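Long-range contact in carboxypeptidase A (Helicoverpa armigera, PDB 1JQG), which is a zinc-dependent metallocarboxypeptidase of the M14 family, made as a proenzyme, and probably removes residues from the C-terminal ends of peptides: residues A[292-302]-A[366-377]. Residues are numbered along the deposited sequence; the frame is centred on the assembly and turned at random.
Sequences IAEHRNRMALY and ASDYAMQAAAPF
One face of the Y302 ring lies on A370, whose CB sits 3.6 Å from the ring centroid, 18° off the normal, a CH-pi contact. The CE2 side of the ring passes S367 CA obliquely. With CG anti to the backbone N (chi1 176°), the ring extends toward the N-terminal turn of helix 366-373, and Y302 OH arrives 3.5 Å from A366 CB. The Y369 ring receives I292 at its edge, CD1 of I292 lying 4.1 Å from CD2 of Y369; A373 CB lies above one face of this ring, toward the rim. The F377 ring has A300 O at its edge, in plane. Strand 299-307 belongs to the central mixed sheet of the M14 carboxypeptidase fold; helix 366-373 packs against it and leads through A374-P376 into the neighbouring parallel strand 377-383. A backbone hydrogen bond runs from Y302 N to F377 O, 3.1 Å. The zinc ligand H306 lies further along strand 299-307. With alanine at Y302, the CB of A370 would probably lose the ring it packs under, and A366 and S367 the far end of that ring, leaving a gap between helix and strand. Where helix 283-294 ends, I292 CG2 and R296 CB both meet A374 CB at 3.7 Å. M299 packs beside them, its CG 4.0 Å from A375 CB. P376 CD lies 3.3 Å from M299 O.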
loop_
_atom_site.group_PDB
_atom_site.type_symbol
_atom_site.label_atom_id
_atom_site.label_comp_id
_atom_site.label_asym_id
_atom_site.label_seq_id
_atom_site.Cartn_x
_atom_site.Cartn_y
_atom_site.Cartn_z
ATOM N N ILE A 292 -9.256 -13.736 -5.176
ATOM C CA ILE A 292 -8.244 -14.153 -6.124
ATOM C C ILE A 292 -8.611 -15.522 -6.680
ATOM O O ILE A 292 -8.420 -15.747 -7.871
ATOM C CB ILE A 292 -6.831 -14.162 -5.511
ATOM C CG1 ILE A 292 -6.340 -12.738 -5.203
ATOM C CG2 ILE A 292 -5.852 -14.904 -6.396
ATOM C CD1 ILE A 292 -5.030 -12.725 -4.406
ATOM N N ALA A 293 -9.075 -16.417 -5.803
ATOM C CA ALA A 293 -9.366 -17.790 -6.133
ATOM C C ALA A 293 -10.513 -17.908 -7.106
ATOM O O ALA A 293 -10.405 -18.557 -8.151
ATOM C CB ALA A 293 -9.812 -18.587 -4.893
ATOM N N GLU A 294 -11.561 -17.138 -6.818
ATOM C CA GLU A 294 -12.732 -17.090 -7.721
ATOM C C GLU A 294 -12.370 -16.681 -9.145
ATOM O O GLU A 294 -13.076 -17.024 -10.101
ATOM C CB GLU A 294 -13.782 -16.157 -7.142
ATOM C CG GLU A 294 -15.114 -16.114 -7.858
ATOM C CD GLU A 294 -16.142 -15.226 -7.180
ATOM O OE1 GLU A 294 -16.267 -15.182 -5.933
ATOM O OE2 GLU A 294 -16.880 -14.492 -7.871
ATOM N N HIS A 295 -11.414 -15.770 -9.326
ATOM C CA HIS A 295 -11.079 -15.263 -10.644
ATOM C C HIS A 295 -9.701 -15.661 -11.153
ATOM O O HIS A 295 -9.173 -15.029 -12.067
ATOM C CB HIS A 295 -11.241 -13.724 -10.649
ATOM C CG HIS A 295 -12.586 -13.296 -10.145
ATOM N ND1 HIS A 295 -13.714 -13.253 -10.922
ATOM C CD2 HIS A 295 -12.967 -12.909 -8.883
ATOM C CE1 HIS A 295 -14.754 -12.863 -10.188
ATOM N NE2 HIS A 295 -14.315 -12.654 -8.952
ATOM N N ARG A 296 -9.105 -16.705 -10.600
ATOM C CA ARG A 296 -7.726 -17.066 -10.943
ATOM C C ARG A 296 -7.632 -17.631 -12.357
ATOM O O ARG A 296 -6.562 -17.573 -12.949
ATOM C CB ARG A 296 -7.132 -18.097 -9.962
ATOM C CG ARG A 296 -7.913 -19.403 -9.897
ATOM C CD ARG A 296 -7.327 -20.356 -8.885
ATOM N NE ARG A 296 -8.301 -21.332 -8.391
ATOM C CZ ARG A 296 -8.204 -21.950 -7.211
ATOM N NH1 ARG A 296 -7.142 -21.629 -6.454
ATOM N NH2 ARG A 296 -9.137 -22.813 -6.835
ATOM N N ASN A 297 -8.755 -18.128 -12.877
ATOM C CA ASN A 297 -8.856 -18.675 -14.213
ATOM C C ASN A 297 -8.554 -17.678 -15.322
ATOM O O ASN A 297 -8.058 -18.046 -16.378
ATOM C CB ASN A 297 -10.284 -19.208 -14.445
ATOM C CG ASN A 297 -10.377 -19.994 -15.742
ATOM O OD1 ASN A 297 -9.701 -21.001 -15.995
ATOM N ND2 ASN A 297 -11.284 -19.501 -16.587
ATOM N N ARG A 298 -8.786 -16.389 -15.100
ATOM C CA ARG A 298 -8.503 -15.379 -16.097
ATOM C C ARG A 298 -7.917 -14.057 -15.609
ATOM O O ARG A 298 -7.936 -13.065 -16.339
ATOM C CB ARG A 298 -9.783 -15.128 -16.922
ATOM C CG ARG A 298 -10.930 -14.527 -16.107
ATOM C CD ARG A 298 -12.208 -14.640 -16.953
ATOM N NE ARG A 298 -13.341 -14.087 -16.258
ATOM C CZ ARG A 298 -13.901 -12.904 -16.410
ATOM N NH1 ARG A 298 -13.391 -12.075 -17.321
ATOM N NH2 ARG A 298 -14.966 -12.536 -15.679
ATOM N N MET A 299 -7.342 -14.023 -14.425
ATOM C CA MET A 299 -6.681 -12.841 -13.885
ATOM C C MET A 299 -5.359 -12.553 -14.603
ATOM O O MET A 299 -4.452 -13.395 -14.523
ATOM C CB MET A 299 -6.361 -12.991 -12.382
ATOM C CG MET A 299 -5.941 -11.669 -11.744
ATOM S SD MET A 299 -5.754 -11.692 -9.981
ATOM C CE MET A 299 -7.479 -11.890 -9.452
ATOM N N ALA A 300 -5.304 -11.402 -15.290
ATOM C CA ALA A 300 -4.084 -11.074 -16.040
ATOM C C ALA A 300 -3.117 -10.197 -15.239
ATOM O O ALA A 300 -1.907 -10.335 -15.447
ATOM C CB ALA A 300 -4.395 -10.385 -17.360
ATOM N N LEU A 301 -3.632 -9.332 -14.375
ATOM C CA LEU A 301 -2.770 -8.393 -13.661
ATOM C C LEU A 301 -3.316 -8.138 -12.240
ATOM O O LEU A 301 -4.559 -8.043 -12.074
ATOM C CB LEU A 301 -2.686 -7.031 -14.374
ATOM C CG LEU A 301 -1.821 -5.946 -13.764
ATOM C CD1 LEU A 301 -0.332 -6.295 -13.625
ATOM C CD2 LEU A 301 -1.942 -4.666 -14.599
ATOM N N TYR A 302 -2.377 -8.119 -11.304
ATOM C CA TYR A 302 -2.706 -7.864 -9.915
ATOM C C TYR A 302 -1.808 -6.753 -9.359
ATOM O O TYR A 302 -0.581 -6.874 -9.449
ATOM C CB TYR A 302 -2.533 -9.134 -9.072
ATOM C CG TYR A 302 -2.764 -8.961 -7.595
ATOM C CD1 TYR A 302 -4.030 -9.104 -7.055
ATOM C CD2 TYR A 302 -1.705 -8.650 -6.719
ATOM C CE1 TYR A 302 -4.291 -8.983 -5.699
ATOM C CE2 TYR A 302 -1.945 -8.521 -5.346
ATOM C CZ TYR A 302 -3.249 -8.702 -4.855
ATOM O OH TYR A 302 -3.440 -8.538 -3.522
ATOM N N ALA A 366 1.157 -9.939 -0.495
ATOM C CA ALA A 366 -0.044 -10.120 -1.306
ATOM C C ALA A 366 0.288 -10.337 -2.769
ATOM O O ALA A 366 -0.160 -11.297 -3.396
ATOM C CB ALA A 366 -0.909 -8.877 -1.148
ATOM N N SER A 367 1.120 -9.494 -3.364
ATOM C CA SER A 367 1.498 -9.622 -4.772
ATOM C C SER A 367 2.212 -10.939 -5.084
ATOM O O SER A 367 2.017 -11.486 -6.169
ATOM C CB SER A 367 2.303 -8.424 -5.258
ATOM O OG SER A 367 3.545 -8.228 -4.621
ATOM N N ASP A 368 3.020 -11.438 -4.140
ATOM C CA ASP A 368 3.694 -12.711 -4.327
ATOM C C ASP A 368 2.727 -13.898 -4.389
ATOM O O ASP A 368 2.912 -14.822 -5.184
ATOM C CB ASP A 368 4.726 -12.951 -3.213
ATOM C CG ASP A 368 6.015 -12.209 -3.449
ATOM O OD1 ASP A 368 6.899 -12.202 -2.573
ATOM O OD2 ASP A 368 6.227 -11.559 -4.483
ATOM N N TYR A 369 1.699 -13.873 -3.534
ATOM C CA TYR A 369 0.724 -14.924 -3.471
ATOM C C TYR A 369 -0.145 -14.948 -4.742
ATOM O O TYR A 369 -0.319 -16.032 -5.309
ATOM C CB TYR A 369 -0.155 -14.846 -2.213
ATOM C CG TYR A 369 -1.312 -15.843 -2.216
ATOM C CD1 TYR A 369 -1.142 -17.148 -1.760
ATOM C CD2 TYR A 369 -2.576 -15.519 -2.674
ATOM C CE1 TYR A 369 -2.155 -18.077 -1.748
ATOM C CE2 TYR A 369 -3.626 -16.401 -2.690
ATOM C CZ TYR A 369 -3.400 -17.689 -2.221
ATOM O OH TYR A 369 -4.445 -18.570 -2.233
ATOM N N ALA A 370 -0.589 -13.791 -5.161
ATOM C CA ALA A 370 -1.378 -13.612 -6.358
ATOM C C ALA A 370 -0.674 -14.117 -7.611
ATOM O O ALA A 370 -1.314 -14.752 -8.435
ATOM C CB ALA A 370 -1.615 -12.108 -6.594
ATOM N N MET A 371 0.627 -13.862 -7.670
ATOM C CA MET A 371 1.517 -14.396 -8.700
ATOM C C MET A 371 1.584 -15.922 -8.681
ATOM O O MET A 371 1.600 -16.551 -9.725
ATOM C CB MET A 371 2.921 -13.816 -8.516
ATOM C CG MET A 371 3.922 -14.393 -9.502
ATOM S SD MET A 371 4.612 -13.128 -10.580
ATOM C CE MET A 371 4.683 -14.192 -12.051
ATOM N N GLN A 372 1.595 -16.503 -7.499
ATOM C CA GLN A 372 1.695 -17.949 -7.321
ATOM C C GLN A 372 0.386 -18.667 -7.599
ATOM O O GLN A 372 0.309 -19.815 -8.061
ATOM C CB GLN A 372 2.143 -18.258 -5.893
ATOM C CG GLN A 372 2.154 -19.713 -5.518
ATOM C CD GLN A 372 2.258 -19.979 -4.031
ATOM O OE1 GLN A 372 1.392 -19.606 -3.239
ATOM N NE2 GLN A 372 3.318 -20.651 -3.585
ATOM N N ALA A 373 -0.737 -18.024 -7.278
ATOM C CA ALA A 373 -2.033 -18.686 -7.517
ATOM C C ALA A 373 -2.868 -18.149 -8.669
ATOM O O ALA A 373 -3.893 -18.800 -8.869
ATOM C CB ALA A 373 -2.813 -18.644 -6.216
ATOM N N ALA A 374 -2.458 -17.106 -9.397
ATOM C CA ALA A 374 -3.345 -16.526 -10.401
ATOM C C ALA A 374 -2.643 -15.715 -11.463
ATOM O O ALA A 374 -2.541 -16.175 -12.579
ATOM C CB ALA A 374 -4.424 -15.652 -9.732
ATOM N N ALA A 375 -2.319 -14.460 -11.192
ATOM C CA ALA A 375 -1.856 -13.519 -12.222
ATOM C C ALA A 375 -0.442 -13.869 -12.643
ATOM O O ALA A 375 0.503 -13.957 -11.834
ATOM C CB ALA A 375 -1.967 -12.109 -11.664
ATOM N N PRO A 376 -0.196 -13.876 -13.954
ATOM C CA PRO A 376 1.120 -14.044 -14.533
ATOM C C PRO A 376 1.967 -12.809 -14.305
ATOM O O PRO A 376 3.179 -12.797 -14.447
ATOM C CB PRO A 376 0.859 -14.305 -16.009
ATOM C CG PRO A 376 -0.584 -14.647 -16.108
ATOM C CD PRO A 376 -1.243 -13.861 -15.003
ATOM N N PHE A 377 1.297 -11.679 -14.085
ATOM C CA PHE A 377 1.923 -10.383 -13.845
ATOM C C PHE A 377 1.362 -9.802 -12.561
ATOM O O PHE A 377 0.135 -9.626 -12.430
ATOM C CB PHE A 377 1.660 -9.440 -15.021
ATOM C CG PHE A 377 2.100 -10.004 -16.349
ATOM C CD1 PHE A 377 1.180 -10.611 -17.191
ATOM C CD2 PHE A 377 3.421 -9.982 -16.731
ATOM C CE1 PHE A 377 1.556 -11.139 -18.405
ATOM C CE2 PHE A 377 3.819 -10.522 -17.950
ATOM C CZ PHE A 377 2.888 -11.085 -18.782
#